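Local structure of outer membrane porin protein 32 (2FGQ) at residues K218-L223 with S240-A245; G253-Q258 with I274-V279; Y289-F294 with G323-I328. The protein forms anion-selective channels across the outer membrane of Delftia acidovorans, working as a homotrimer of beta barrels. All coordinates share one frame; numbering follows the deposited sequence.

All three contacts are antiparallel strand pairs in the wall of one 16-stranded barrel, and each sets mainly apolar and aromatic side chains on the outer surface against a more varied inward face. Contacts 1 and 2 are neighbours, joined where strands 235-249 and 253-264 run side by side; contacts 2 and 3 meet in the same way through strands 269-281 and 286-297, whereas contacts 1 and 3 stay about 11 Å apart at their nearest atoms. Contact 3 is the most buried. The inward chemistry changes round the wall: a methionine and a leucine in contact 1, a lysine and a glutamate at a sulfate in contact 2, a tyrosine ring laid over a glycine in contact 3.

Contact 1 (K218-L223 with S240-A245); sequences KLSGLL and SYMLGA
The ring of Tyr-241 is met by one methyl of Leu-223, whose CD2 lies 3.3 Å from Tyr-241 CD2 and reaches the ring at a slant. Leu-223 carries CG anti to the carbonyl carbon (chi1 -53°), which lays this branch against the tyrosine on the outer surface of the barrel wall. Further along that surface Leu-219 CD1 and Leu-243 CD1 touch at 4.0 Å. Gly-221 stands between Leu-219 and Leu-223 on this face, and Leu-243 CD1 fills in beside it, resting 3.4 Å from Ser-220 O. Branched apolar side chains suit a surface that probably faces lipid.

The other face is buried. Here Met-242 bends at chi2 and chi3 toward the opposite strand, its SD 3.4 Å from Leu-222 CD1 and its CE 3.7 Å from Ser-220 O; a flexible thioether can follow such an uneven surface. The small Ser-220 lies under a loop, touching Leu-106, and its hydroxyl is satisfied by Tyr-104 O. Two reciprocal pairs of N-H to O bonds, Ser-220 with Gly-244 and Leu-222 with Met-242, hold the register.

Strand 199-213 flanks this hairpin beyond 218-223 and strand 253-264 beyond 240-245, while Phe-115 of a loop packs on Met-242 and Ser-240.

Contact 2 (G253-Q258 with I274-V279); sequences GEVKLQ and ITLGYV. With SO4 (sulfate ion), chain F.
A beta hairpin of the porin barrel, strands 253-264 and 269-281, carries on its lumen face a bound sulfate, probably from the crystallisation liquor. Lys-256 grips it, NZ donating to sulfate O2 at 2.7 Å and weakly to O4. The lysine chain is extended beyond CG, with CG anti to the carbonyl carbon (chi1 -52°), and on its way its CE passes 4.1 Å from Val-279 CG2. Glu-254 OE1 also lies 2.6 Å from sulfate O2. Arg-329 NH2 also hydrogen-bonds the sulfate, and Lys-256 NZ has a further acceptor in Leu-106 O. Lys-256 and Arg-329 together, holding an anion on the lumen face, are consistent with an anion-selective channel.

Opposite Lys-256 stands Gly-277, which adds no side chain beside the lysine. At the other end a water donates to Gln-258 O and also hydrogen-bonds Thr-275 OG1, bridging the strands; Thr-275 OG1 is further bound to Gln-273.

On the outer surface the side chains are apolar or aromatic. Tyr-278 reaches across the partner strand, one ring face over Glu-254 N and its OH 3.5 Å from Gly-253 CA, where a beta carbon would clash. Val-255 CG2 meets Leu-276 CD1 at 4.0 Å. The Leu-257 and Ile-274 side chains lie side by side, pointing the same way, with CD2 of the leucine 3.9 Å from CG2 of the isoleucine.

Six backbone N-H to O bonds zip the pair. Strand 235-249 continues the sheet beyond 253-258 and strand 286-297 beyond 274-279, while Phe-107 of a loop packs against Lys-256 and Thr-275 from within.

Contact 3 (Y289-F294 with G323-I328); sequences YGNLAF and GVQVGI
This is an antiparallel strand pairing in the 16-stranded porin barrel, between strand 286-297 and strand 320-331, the last in the chain. Six backbone hydrogen bonds join Tyr-289 with Gly-327, Asn-291 with Gln-325 and Ala-293 with Gly-323. Beyond 323-328 the last strand pairs with strand 4-17, the first, and so closes the barrel; Ile-328 packs on Val-79 of a second subunit.

On the outer surface Leu-292 CD1 meets Val-324 CG2 at 3.9 Å, apolar branches suited to the membrane side. On the lumen side Gln-325 OE1 accepts from Ile-112 N, so the long amide ties the wall to a loop folded inside; the Asn-291 side chain crosses beside it.

Tyr-289 places CG between its backbone N and carbonyl carbon (chi1 67°), which swings the ring across the partner strand. Its OH is bound by Asp-11 and Asn-13. A leucine in place of Tyr-289 would probably leave Asp-11 and Asn-13 without their phenolic partner and take away the ring face that Gly-327 CA lies over. That glycine suits its place because a beta carbon would run into Tyr-289 OH; instead Gly-327 CA makes a CH-pi contact over one ring face, 4.0 Å from the Tyr-289 ring centroid and 23° off the ring normal.

Contact 1 (K218-L223 with S240-A245)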
loop_
_atom_site.group_PDB
_atom_site.type_symbol
_atom_site.label_atom_id
_atom_site.label_comp_id
_atom_site.label_asym_id
_atom_site.label_seq_id
_atom_site.Cartn_x
_atom_site.Cartn_y
_atom_site.Cartn_z
ATOM N N LYS A 218 -4.985 37.765 -10.919
ATOM C CA LYS A 218 -3.971 37.621 -9.867
ATOM C C LYS A 218 -2.598 37.618 -10.541
ATOM O O LYS A 218 -2.425 37.010 -11.595
ATOM C CB LYS A 218 -4.214 36.324 -9.102
ATOM C CG LYS A 218 -3.168 35.979 -8.072
ATOM C CD LYS A 218 -3.588 34.768 -7.218
ATOM C CE LYS A 218 -2.608 34.561 -6.089
ATOM N NZ LYS A 218 -2.895 33.286 -5.310
ATOM N N LEU A 219 -1.652 38.310 -9.941
ATOM C CA LEU A 219 -0.274 38.331 -10.400
ATOM C C LEU A 219 0.579 37.680 -9.318
ATOM O O LEU A 219 0.396 37.947 -8.134
ATOM C CB LEU A 219 0.161 39.787 -10.586
ATOM C CG LEU A 219 1.549 40.032 -11.157
ATOM C CD1 LEU A 219 1.694 39.565 -12.631
ATOM C CD2 LEU A 219 1.840 41.544 -10.991
ATOM N N SER A 220 1.540 36.863 -9.736
ATOM C CA SER A 220 2.351 36.110 -8.785
ATOM C C SER A 220 3.776 35.963 -9.321
ATOM O O SER A 220 3.960 35.803 -10.494
ATOM C CB SER A 220 1.715 34.732 -8.598
ATOM O OG SER A 220 2.283 34.092 -7.464
ATOM N N GLY A 221 4.767 36.070 -8.450
ATOM C CA GLY A 221 6.164 35.930 -8.807
ATOM C C GLY A 221 6.974 35.193 -7.734
ATOM O O GLY A 221 6.623 35.164 -6.544
ATOM N N LEU A 222 8.073 34.581 -8.169
ATOM C CA LEU A 222 8.925 33.766 -7.282
ATOM C C LEU A 222 10.359 33.959 -7.821
ATOM O O LEU A 222 10.578 33.932 -9.038
ATOM C CB LEU A 222 8.564 32.280 -7.393
ATOM C CG LEU A 222 7.641 31.494 -6.435
ATOM C CD1 LEU A 222 7.370 30.088 -6.950
ATOM C CD2 LEU A 222 8.200 31.364 -5.019
ATOM N N LEU A 223 11.309 34.134 -6.913
ATOM C CA LEU A 223 12.746 34.078 -7.193
ATOM C C LEU A 223 13.363 33.069 -6.238
ATOM O O LEU A 223 13.021 33.044 -5.066
ATOM C CB LEU A 223 13.390 35.428 -6.892
ATOM C CG LEU A 223 12.767 36.635 -7.550
ATOM C CD1 LEU A 223 13.302 37.862 -6.872
ATOM C CD2 LEU A 223 13.123 36.596 -9.034
ATOM N N SER A 240 16.461 30.545 -10.208
ATOM C CA SER A 240 15.185 30.239 -10.849
ATOM C C SER A 240 14.214 31.386 -10.632
ATOM O O SER A 240 14.139 31.941 -9.547
ATOM C CB SER A 240 14.582 28.942 -10.287
ATOM O OG SER A 240 15.456 27.826 -10.455
ATOM N N TYR A 241 13.494 31.761 -11.673
ATOM C CA TYR A 241 12.620 32.933 -11.658
ATOM C C TYR A 241 11.287 32.581 -12.295
ATOM O O TYR A 241 11.250 31.820 -13.246
ATOM C CB TYR A 241 13.211 34.036 -12.537
ATOM C CG TYR A 241 14.660 34.416 -12.288
ATOM C CD1 TYR A 241 15.700 33.655 -12.778
ATOM C CD2 TYR A 241 14.971 35.570 -11.620
ATOM C CE1 TYR A 241 17.017 34.019 -12.578
ATOM C CE2 TYR A 241 16.307 35.952 -11.404
ATOM C CZ TYR A 241 17.323 35.150 -11.885
ATOM O OH TYR A 241 18.647 35.513 -11.712
ATOM N N MET A 242 10.192 33.131 -11.783
ATOM C CA MET A 242 8.871 32.874 -12.390
ATOM C C MET A 242 7.977 34.093 -12.181
ATOM O O MET A 242 8.067 34.775 -11.150
ATOM C CB MET A 242 8.286 31.614 -11.746
ATOM C CG MET A 242 6.849 31.292 -11.875
ATOM S SD MET A 242 6.244 30.885 -10.070
ATOM C CE MET A 242 5.358 32.417 -10.083
ATOM N N LEU A 243 7.174 34.374 -13.199
ATOM C CA LEU A 243 6.130 35.388 -13.149
ATOM C C LEU A 243 4.925 34.813 -13.845
ATOM O O LEU A 243 5.034 34.264 -14.943
ATOM C CB LEU A 243 6.556 36.671 -13.888
ATOM C CG LEU A 243 5.653 37.895 -13.683
ATOM C CD1 LEU A 243 5.497 38.268 -12.230
ATOM C CD2 LEU A 243 6.248 39.084 -14.408
ATOM N N GLY A 244 3.776 34.940 -13.202
ATOM C CA GLY A 244 2.538 34.458 -13.773
ATOM C C GLY A 244 1.340 35.301 -13.444
ATOM O O GLY A 244 1.338 36.119 -12.516
ATOM N N ALA A 245 0.291 35.065 -14.212
ATOM C CA ALA A 245 -0.992 35.701 -13.984
ATOM C C ALA A 245 -2.114 34.709 -14.224
ATOM O O ALA A 245 -1.996 33.814 -15.055
ATOM C CB ALA A 245 -1.166 36.878 -14.884
#

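Contact 2 (G253-Q258 with I274-V279)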
loop_
_atom_site.group_PDB
_atom_site.type_symbol
_atom_site.label_atom_id
_atom_site.label_comp_id
_atom_site.label_asym_id
_atom_site.label_seq_id
_atom_site.Cartn_x
_atom_site.Cartn_y
_atom_site.Cartn_z
ATOM N N GLY A 253 -14.770 29.362 -15.502
ATOM C CA GLY A 253 -13.464 29.164 -16.097
ATOM C C GLY A 253 -12.359 29.941 -15.423
ATOM O O GLY A 253 -12.598 30.889 -14.697
ATOM N N GLU A 254 -11.132 29.546 -15.710
ATOM C CA GLU A 254 -9.943 30.245 -15.226
ATOM C C GLU A 254 -8.845 30.040 -16.261
ATOM O O GLU A 254 -8.621 28.931 -16.712
ATOM C CB GLU A 254 -9.499 29.687 -13.888
ATOM C CG GLU A 254 -8.283 30.366 -13.316
ATOM C CD GLU A 254 -7.723 29.605 -12.140
ATOM O OE1 GLU A 254 -7.923 28.362 -12.080
ATOM O OE2 GLU A 254 -7.083 30.244 -11.289
ATOM N N VAL A 255 -8.163 31.117 -16.633
ATOM C CA VAL A 255 -7.016 31.059 -17.508
ATOM C C VAL A 255 -5.776 31.409 -16.697
ATOM O O VAL A 255 -5.832 32.248 -15.785
ATOM C CB VAL A 255 -7.179 31.995 -18.741
ATOM C CG1 VAL A 255 -7.266 33.444 -18.347
ATOM C CG2 VAL A 255 -6.077 31.795 -19.717
ATOM N N LYS A 256 -4.671 30.762 -17.036
ATOM C CA LYS A 256 -3.396 30.956 -16.347
ATOM C C LYS A 256 -2.254 31.018 -17.348
ATOM O O LYS A 256 -2.212 30.265 -18.311
ATOM C CB LYS A 256 -3.089 29.791 -15.374
ATOM C CG LYS A 256 -4.134 29.423 -14.375
ATOM C CD LYS A 256 -3.774 28.048 -13.791
ATOM C CE LYS A 256 -4.839 27.486 -12.983
ATOM N NZ LYS A 256 -4.290 26.305 -12.255
ATOM N N LEU A 257 -1.294 31.906 -17.094
ATOM C CA LEU A 257 -0.123 32.065 -17.923
ATOM C C LEU A 257 1.086 32.269 -17.016
ATOM O O LEU A 257 1.051 33.112 -16.123
ATOM C CB LEU A 257 -0.322 33.302 -18.798
ATOM C CG LEU A 257 0.262 33.563 -20.169
ATOM C CD1 LEU A 257 0.722 35.023 -20.429
ATOM C CD2 LEU A 257 1.120 32.554 -20.809
ATOM N N GLN A 258 2.143 31.500 -17.250
ATOM C CA GLN A 258 3.330 31.594 -16.410
ATOM C C GLN A 258 4.578 31.485 -17.244
ATOM O O GLN A 258 4.659 30.667 -18.161
ATOM C CB GLN A 258 3.303 30.498 -15.365
ATOM C CG GLN A 258 4.247 30.713 -14.200
ATOM C CD GLN A 258 3.876 29.798 -13.019
ATOM O OE1 GLN A 258 4.490 28.730 -12.827
ATOM N NE2 GLN A 258 2.896 30.212 -12.242
ATOM N N ILE A 274 7.290 28.741 -20.996
ATOM C CA ILE A 274 6.001 29.416 -21.004
ATOM C C ILE A 274 4.917 28.336 -20.948
ATOM O O ILE A 274 4.967 27.363 -21.695
ATOM C CB ILE A 274 5.805 30.279 -22.273
ATOM C CG1 ILE A 274 6.920 31.277 -22.460
ATOM C CG2 ILE A 274 4.477 31.039 -22.184
ATOM C CD1 ILE A 274 6.930 31.863 -23.918
ATOM N N THR A 275 3.943 28.538 -20.068
ATOM C CA THR A 275 2.817 27.651 -19.935
ATOM C C THR A 275 1.517 28.423 -19.904
ATOM O O THR A 275 1.385 29.389 -19.149
ATOM C CB THR A 275 2.935 26.893 -18.625
ATOM O OG1 THR A 275 4.244 26.327 -18.532
ATOM C CG2 THR A 275 1.953 25.703 -18.582
ATOM N N LEU A 276 0.575 27.970 -20.733
ATOM C CA LEU A 276 -0.789 28.442 -20.747
ATOM C C LEU A 276 -1.705 27.333 -20.234
ATOM O O LEU A 276 -1.599 26.188 -20.659
ATOM C CB LEU A 276 -1.198 28.810 -22.171
ATOM C CG LEU A 276 -2.614 29.304 -22.312
ATOM C CD1 LEU A 276 -2.813 30.714 -21.735
ATOM C CD2 LEU A 276 -2.975 29.274 -23.823
ATOM N N GLY A 277 -2.618 27.673 -19.348
ATOM C CA GLY A 277 -3.563 26.700 -18.818
ATOM C C GLY A 277 -4.992 27.217 -18.764
ATOM O O GLY A 277 -5.230 28.395 -18.633
ATOM N N TYR A 278 -5.944 26.302 -18.812
ATOM C CA TYR A 278 -7.333 26.627 -18.654
ATOM C C TYR A 278 -7.958 25.564 -17.762
ATOM O O TYR A 278 -7.673 24.393 -17.928
ATOM C CB TYR A 278 -8.049 26.630 -20.014
ATOM C CG TYR A 278 -9.394 27.301 -19.928
ATOM C CD1 TYR A 278 -9.462 28.676 -19.873
ATOM C CD2 TYR A 278 -10.580 26.571 -19.858
ATOM C CE1 TYR A 278 -10.647 29.339 -19.775
ATOM C CE2 TYR A 278 -11.834 27.262 -19.764
ATOM C CZ TYR A 278 -11.819 28.652 -19.705
ATOM O OH TYR A 278 -12.984 29.418 -19.602
ATOM N N VAL A 279 -8.815 25.986 -16.838
ATOM C CA VAL A 279 -9.592 25.098 -16.005
ATOM C C VAL A 279 -11.055 25.469 -16.164
ATOM O O VAL A 279 -11.422 26.641 -16.042
ATOM C CB VAL A 279 -9.163 25.248 -14.539
ATOM C CG1 VAL A 279 -9.986 24.359 -13.627
ATOM C CG2 VAL A 279 -7.682 24.921 -14.382
HETATM S S SO4 F . -6.982 25.596 -9.893
HETATM O O1 SO4 F . -8.395 25.367 -10.221
HETATM O O2 SO4 F . -6.469 26.741 -10.662
HETATM O O3 SO4 F . -6.880 25.925 -8.465
HETATM O O4 SO4 F . -6.184 24.398 -10.180
HETATM O O HOH W 1 6.054 28.276 -17.640
#

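Contact 3 (Y289-F294 with G323-I328)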
loop_
_atom_site.group_PDB
_atom_site.type_symbol
_atom_site.label_atom_id
_atom_site.label_comp_id
_atom_site.label_asym_id
_atom_site.label_seq_id
_atom_site.Cartn_x
_atom_site.Cartn_y
_atom_site.Cartn_z
ATOM N N TYR A 289 -9.572 20.341 -17.692
ATOM C CA TYR A 289 -8.468 21.267 -17.821
ATOM C C TYR A 289 -7.585 20.951 -18.989
ATOM O O TYR A 289 -7.582 19.850 -19.517
ATOM C CB TYR A 289 -7.620 21.300 -16.531
ATOM C CG TYR A 289 -6.874 19.999 -16.267
ATOM C CD1 TYR A 289 -7.412 19.001 -15.474
ATOM C CD2 TYR A 289 -5.639 19.769 -16.836
ATOM C CE1 TYR A 289 -6.735 17.796 -15.266
ATOM C CE2 TYR A 289 -4.962 18.569 -16.646
ATOM C CZ TYR A 289 -5.485 17.599 -15.819
ATOM O OH TYR A 289 -4.772 16.444 -15.604
ATOM N N GLY A 290 -6.835 21.965 -19.409
ATOM C CA GLY A 290 -5.798 21.819 -20.405
ATOM C C GLY A 290 -4.601 22.673 -20.090
ATOM O O GLY A 290 -4.757 23.802 -19.623
ATOM N N ASN A 291 -3.426 22.105 -20.312
ATOM C CA ASN A 291 -2.150 22.782 -20.163
ATOM C C ASN A 291 -1.376 22.668 -21.467
ATOM O O ASN A 291 -1.359 21.588 -22.075
ATOM C CB ASN A 291 -1.315 22.094 -19.084
ATOM C CG ASN A 291 -1.940 22.118 -17.734
ATOM O OD1 ASN A 291 -1.794 21.132 -16.962
ATOM N ND2 ASN A 291 -2.530 23.218 -17.375
ATOM N N LEU A 292 -0.773 23.780 -21.897
ATOM C CA LEU A 292 0.086 23.829 -23.069
ATOM C C LEU A 292 1.378 24.472 -22.637
ATOM O O LEU A 292 1.355 25.601 -22.148
ATOM C CB LEU A 292 -0.569 24.699 -24.167
ATOM C CG LEU A 292 0.230 24.994 -25.429
ATOM C CD1 LEU A 292 0.622 23.739 -26.181
ATOM C CD2 LEU A 292 -0.570 25.941 -26.334
ATOM N N ALA A 293 2.497 23.817 -22.869
ATOM C CA ALA A 293 3.776 24.370 -22.429
ATOM C C ALA A 293 4.854 24.268 -23.486
ATOM O O ALA A 293 4.877 23.372 -24.331
ATOM C CB ALA A 293 4.227 23.661 -21.205
ATOM N N PHE A 294 5.776 25.219 -23.404
ATOM C CA PHE A 294 6.912 25.303 -24.311
ATOM C C PHE A 294 8.131 25.562 -23.458
ATOM O O PHE A 294 8.150 26.524 -22.708
ATOM C CB PHE A 294 6.715 26.455 -25.321
ATOM C CG PHE A 294 7.815 26.570 -26.330
ATOM C CD1 PHE A 294 7.987 25.595 -27.297
ATOM C CD2 PHE A 294 8.683 27.677 -26.311
ATOM C CE1 PHE A 294 9.019 25.706 -28.245
ATOM C CE2 PHE A 294 9.716 27.790 -27.236
ATOM C CZ PHE A 294 9.870 26.814 -28.219
ATOM N N GLY A 323 4.694 20.536 -24.937
ATOM C CA GLY A 323 3.846 19.549 -24.280
ATOM C C GLY A 323 2.432 20.021 -24.108
ATOM O O GLY A 323 2.142 21.219 -24.054
ATOM N N VAL A 324 1.534 19.050 -24.033
ATOM C CA VAL A 324 0.111 19.296 -23.868
ATOM C C VAL A 324 -0.421 18.253 -22.871
ATOM O O VAL A 324 -0.031 17.076 -22.922
ATOM C CB VAL A 324 -0.659 19.087 -25.217
ATOM C CG1 VAL A 324 -2.129 19.442 -25.042
ATOM C CG2 VAL A 324 -0.034 19.877 -26.295
ATOM N N GLN A 325 -1.356 18.676 -22.022
ATOM C CA GLN A 325 -2.096 17.767 -21.118
ATOM C C GLN A 325 -3.538 18.213 -21.154
ATOM O O GLN A 325 -3.825 19.418 -21.039
ATOM C CB GLN A 325 -1.653 17.904 -19.654
ATOM C CG GLN A 325 -0.371 17.343 -19.303
ATOM C CD GLN A 325 -0.013 17.570 -17.845
ATOM O OE1 GLN A 325 -0.153 18.691 -17.354
ATOM N NE2 GLN A 325 0.485 16.536 -17.178
ATOM N N VAL A 326 -4.449 17.271 -21.304
ATOM C CA VAL A 326 -5.873 17.564 -21.219
ATOM C C VAL A 326 -6.477 16.471 -20.336
ATOM O O VAL A 326 -6.270 15.307 -20.593
ATOM C CB VAL A 326 -6.527 17.536 -22.610
ATOM C CG1 VAL A 326 -8.033 17.660 -22.528
ATOM C CG2 VAL A 326 -5.974 18.676 -23.493
ATOM N N GLY A 327 -7.254 16.867 -19.352
ATOM C CA GLY A 327 -7.686 15.920 -18.334
ATOM C C GLY A 327 -8.888 16.355 -17.530
ATOM O O GLY A 327 -9.537 17.362 -17.803
ATOM N N ILE A 328 -9.191 15.529 -16.534
ATOM C CA ILE A 328 -10.283 15.748 -15.612
ATOM C C ILE A 328 -9.702 15.616 -14.218
ATOM O O ILE A 328 -8.876 14.731 -13.942
ATOM C CB ILE A 328 -11.443 14.731 -15.857
ATOM C CG1 ILE A 328 -12.601 14.945 -14.864
ATOM C CG2 ILE A 328 -11.009 13.291 -15.794
ATOM C CD1 ILE A 328 -13.889 14.236 -15.238
#